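Local atomic coordinates of CRISPR-associated endoribonuclease Cas2 2 (Sulfolobus solfataricus, PDB entry 3EXC), a protein that cuts single-stranded RNA as a magnesium-dependent endoribonuclease in CRISPR adaptive immunity, working as a homodimer that also assembles with Cas1. Residues A[10-13]-A[17-20]; A[29-32]-A[38-41]. The protein carries 2 engineered substitutions. All blocks are in the same frame, centred on the assembly; numbering follows the deposited sequence.

Contact 1. Residues A[10-13]-A[17-20]; sequences YDVS and KRNK. With NA (sodium ion), chain C.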
# COMPACT_ATOMS: atom_id res chain seq x y z
N TYR A 10 0.51 1.45 5.54
CA TYR A 10 0.16 2.40 6.61
C TYR A 10 0.40 3.92 6.30
O TYR A 10 1.24 4.34 5.43
CB TYR A 10 0.79 1.96 7.95
CG TYR A 10 2.26 1.69 7.89
CD1 TYR A 10 2.75 0.44 7.53
CD2 TYR A 10 3.20 2.70 8.19
CE1 TYR A 10 4.16 0.21 7.43
CE2 TYR A 10 4.59 2.47 8.12
CZ TYR A 10 5.04 1.21 7.75
OH TYR A 10 6.38 0.93 7.67
N ASP A 11 -0.31 4.75 7.06
CA ASP A 11 -0.25 6.19 6.95
C ASP A 11 -0.24 6.61 8.44
O ASP A 11 -1.28 6.75 9.11
CB ASP A 11 -1.48 6.64 6.12
CG ASP A 11 -1.74 8.15 6.17
OD1 ASP A 11 -1.01 8.89 6.91
OD2 ASP A 11 -2.74 8.61 5.49
N VAL A 12 0.96 6.70 8.98
CA VAL A 12 1.13 6.98 10.36
C VAL A 12 1.78 8.35 10.51
O VAL A 12 2.93 8.50 10.13
CB VAL A 12 2.02 5.91 11.01
CG1 VAL A 12 2.40 6.35 12.39
CG2 VAL A 12 1.27 4.56 11.05
N SER A 13 1.04 9.34 11.04
CA SER A 13 1.58 10.71 11.20
C SER A 13 2.82 10.86 12.10
O SER A 13 3.83 11.36 11.62
CB SER A 13 0.51 11.74 11.58
OG SER A 13 -0.17 12.13 10.38
N LYS A 17 6.06 6.67 15.95
CA LYS A 17 5.13 5.56 15.85
C LYS A 17 5.34 4.81 14.56
O LYS A 17 5.25 3.59 14.57
CB LYS A 17 3.67 6.02 15.92
CG LYS A 17 3.21 6.54 17.27
CD LYS A 17 1.70 6.65 17.27
CE LYS A 17 1.21 8.01 17.76
NZ LYS A 17 0.99 8.06 19.23
N ARG A 18 5.62 5.52 13.47
CA ARG A 18 5.88 4.85 12.20
C ARG A 18 7.03 3.83 12.28
O ARG A 18 6.92 2.73 11.77
CB ARG A 18 6.12 5.81 11.01
CG ARG A 18 6.47 5.09 9.65
CD ARG A 18 6.20 5.92 8.37
NE ARG A 18 6.92 7.16 8.55
CZ ARG A 18 6.41 8.22 9.20
NH1 ARG A 18 5.17 8.16 9.66
NH2 ARG A 18 7.12 9.34 9.39
N ASN A 19 8.14 4.13 12.93
CA ASN A 19 9.13 3.08 12.91
C ASN A 19 9.05 2.06 14.02
O ASN A 19 9.58 0.97 13.84
CB ASN A 19 10.53 3.61 12.79
CG ASN A 19 10.73 4.80 13.58
OD1 ASN A 19 11.74 5.48 13.42
ND2 ASN A 19 9.78 5.10 14.48
N LYS A 20 8.38 2.37 15.13
CA LYS A 20 7.93 1.30 16.02
C LYS A 20 7.12 0.26 15.23
O LYS A 20 7.35 -0.94 15.37
CB LYS A 20 7.05 1.87 17.09
CG LYS A 20 6.87 0.93 18.28
CD LYS A 20 6.09 1.64 19.44
CE LYS A 20 6.53 1.16 20.77
NZ LYS A 20 5.94 1.99 21.85
NA NA C . 0.30 5.31 2.96
O HOH W 1 1.96 3.61 1.44
O HOH W 2 2.41 6.83 3.78
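The Tyr-10 ring meets Arg-18 at its edge, and the guanidinium of Arg-18 turns its own edge to the carbonyls that follow the strand. The aliphatic part of Arg-18 reaches the rim of the phenol ring near its plane, CG standing 3.6 Å from Tyr-10 CE2, while the two side chains cross at about a right angle. The ring and guanidinium planes are nearly coplanar, 21° apart, but the arginine meets the ring at its rim and no stack forms. The carbonyl oxygens of Val-12 and Ser-13 lie at the guanidinium edge, near its plane. The closest approach there, between Arg-18 NH1 and Val-12 O, is too short to be trusted and is best read as a doubtful placement of the group. Arg-18 leaves the helix with CG opposite the backbone N (chi1 177°), which carries the chain out past Tyr-10; a bend at chi3 (54°) brings the guanidinium edge-on toward those carbonyls, its exact position remaining open. Its NH2 forms a salt bridge with Asp-15. Val-12 supplies the apolar part, CG1 pressing on the helix backbone 3.5 Å from Arg-18 N and 3.8 Å from Lys-17 CB.

The arrangement joins the first strand and first helix of the ferredoxin-like fold, with Leu-21, Ala-22 and Leu-25 also touching the Tyr-10 ring. Tyr-10 O binds a sodium ion at 2.8 Å, together with two waters and Gln-34 of the second subunit. Asp-11, the predicted catalytic magnesium ligand, points away from the helix; its OD2 accepts a hydrogen bond from the backbone N of Arg-35 of the second subunit. The chemistry is thus divided: aliphatic and aromatic groups hold strand to helix, whereas the Tyr-10 carbonyl and the Asp-11 carboxylate serve the sodium ion and the dimer.

Contact 2. Residues A[29-32]-A[38-41]; sequences GLER and FEGD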
# COMPACT_ATOMS: atom_id res chain seq x y z
N GLY A 29 7.84 -11.25 11.13
CA GLY A 29 8.24 -11.79 9.81
C GLY A 29 7.74 -11.15 8.50
O GLY A 29 7.96 -11.70 7.41
N LEU A 30 7.09 -9.99 8.53
CA LEU A 30 6.76 -9.35 7.24
C LEU A 30 8.00 -8.67 6.68
O LEU A 30 8.90 -8.36 7.43
CB LEU A 30 5.72 -8.27 7.39
CG LEU A 30 4.40 -8.53 8.06
CD1 LEU A 30 3.33 -8.09 7.12
CD2 LEU A 30 4.22 -9.92 8.25
N GLU A 31 8.02 -8.39 5.37
CA GLU A 31 9.17 -7.80 4.73
C GLU A 31 8.84 -6.47 4.15
O GLU A 31 7.80 -6.33 3.48
CB GLU A 31 9.69 -8.75 3.65
CG GLU A 31 10.61 -9.81 4.31
CD GLU A 31 11.20 -10.78 3.31
OE1 GLU A 31 11.33 -10.41 2.10
OE2 GLU A 31 11.53 -11.91 3.74
N ARG A 32 9.73 -5.49 4.34
CA ARG A 32 9.44 -4.19 3.79
C ARG A 32 9.49 -4.20 2.28
O ARG A 32 10.39 -4.75 1.72
CB ARG A 32 10.36 -3.14 4.32
CG ARG A 32 9.91 -1.78 3.86
CD ARG A 32 11.00 -0.72 4.12
NE ARG A 32 11.16 -0.38 5.53
CZ ARG A 32 10.42 0.49 6.23
NH1 ARG A 32 9.43 1.15 5.66
NH2 ARG A 32 10.71 0.74 7.50
N PHE A 38 4.44 -3.35 3.78
CA PHE A 38 5.14 -4.60 4.06
C PHE A 38 4.31 -5.72 3.44
O PHE A 38 3.09 -5.52 3.25
CB PHE A 38 5.17 -4.83 5.58
CG PHE A 38 6.31 -4.16 6.27
CD1 PHE A 38 7.38 -4.90 6.73
CD2 PHE A 38 6.30 -2.77 6.47
CE1 PHE A 38 8.46 -4.26 7.40
CE2 PHE A 38 7.35 -2.08 7.09
CZ PHE A 38 8.43 -2.81 7.57
N GLU A 39 4.92 -6.85 3.13
CA GLU A 39 4.16 -8.06 2.71
C GLU A 39 4.67 -9.26 3.46
O GLU A 39 5.81 -9.24 3.95
CB GLU A 39 4.21 -8.31 1.17
CG GLU A 39 5.67 -8.31 0.60
CD GLU A 39 6.40 -9.67 0.68
OE1 GLU A 39 5.68 -10.69 0.92
OE2 GLU A 39 7.67 -9.71 0.48
N GLY A 40 3.87 -10.31 3.57
CA GLY A 40 4.35 -11.47 4.29
C GLY A 40 3.37 -12.57 4.00
O GLY A 40 2.40 -12.34 3.32
N ASP A 41 3.64 -13.75 4.52
CA ASP A 41 2.79 -14.87 4.31
C ASP A 41 1.89 -15.05 5.52
O ASP A 41 2.33 -14.89 6.67
CB ASP A 41 3.62 -16.15 4.12
CG ASP A 41 4.69 -16.05 2.96
OD1 ASP A 41 4.50 -15.39 1.90
OD2 ASP A 41 5.76 -16.70 3.12
O HOH W 3 5.52 -13.60 6.68
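Glu-31 and Glu-39 form the antiparallel hydrogen-bonded pair of a beta hairpin, joined by two backbone bonds. Glu-31 N donates almost straight to Glu-39 O (2.8 Å, N-H...O angle 170°), and Glu-39 N returns a bond to Glu-31 O at 2.9 Å. A water extends the link beyond the pair, donating to Gly-29 O and accepting from Asp-41 N.

Apolar and aromatic packing belongs to the next pair, Arg-32 with Phe-38, which is non-hydrogen-bonded. Arg-32 CA lies over one face of the Phe-38 ring, 3.8 Å from its centroid, in a CH-pi contact. Beyond it the arginine chain crosses the ring at a slant, with Phe-38 CZ over the centre of one guanidinium face; the two planes are 52° apart. Leu-30 CB adds a contact of 3.8 Å with Phe-38 CD1.

The side chains of Glu-31 and Glu-39 run side by side, Glu-31 OE1 4.1 Å from Glu-39 OE2. With CG between backbone N and carbonyl carbon (chi1 51°), Glu-39 bends at chi2, bringing OE2 toward Glu-31. Lys-5, which forms salt bridges with Glu-39 and Asp-41, probably eases this proximity of like charges.

Gly-29 closes helix 15-27 in a Schellman motif just before the hairpin. Phe-38 packs on Leu-25 and Lys-26 of that helix, while strand 37-41 pairs onward with strand 5-11 and strand 31-34 lies outermost within the chain.

In the fold
Contacts 1 and 2 bracket helix 15-27: the first joins strand 5-11 to its opening turns, and the second follows its end with the hairpin of strands 31-34 and 37-41. Their centres are about 16 Å apart, on opposite sides of the chain's centre, yet Tyr-10 bridges them, its OH lying 3.2 Å from Phe-38 CE2 and 3.7 Å from Arg-32 NH1. Neighbouring strands 5-11 and 37-41 make this meeting possible. Contact 1 carries the predicted magnesium ligand, Asp-11; contact 2 lies away from that site, although the Arg-32 side chain is about 7 Å from a bound sodium ion.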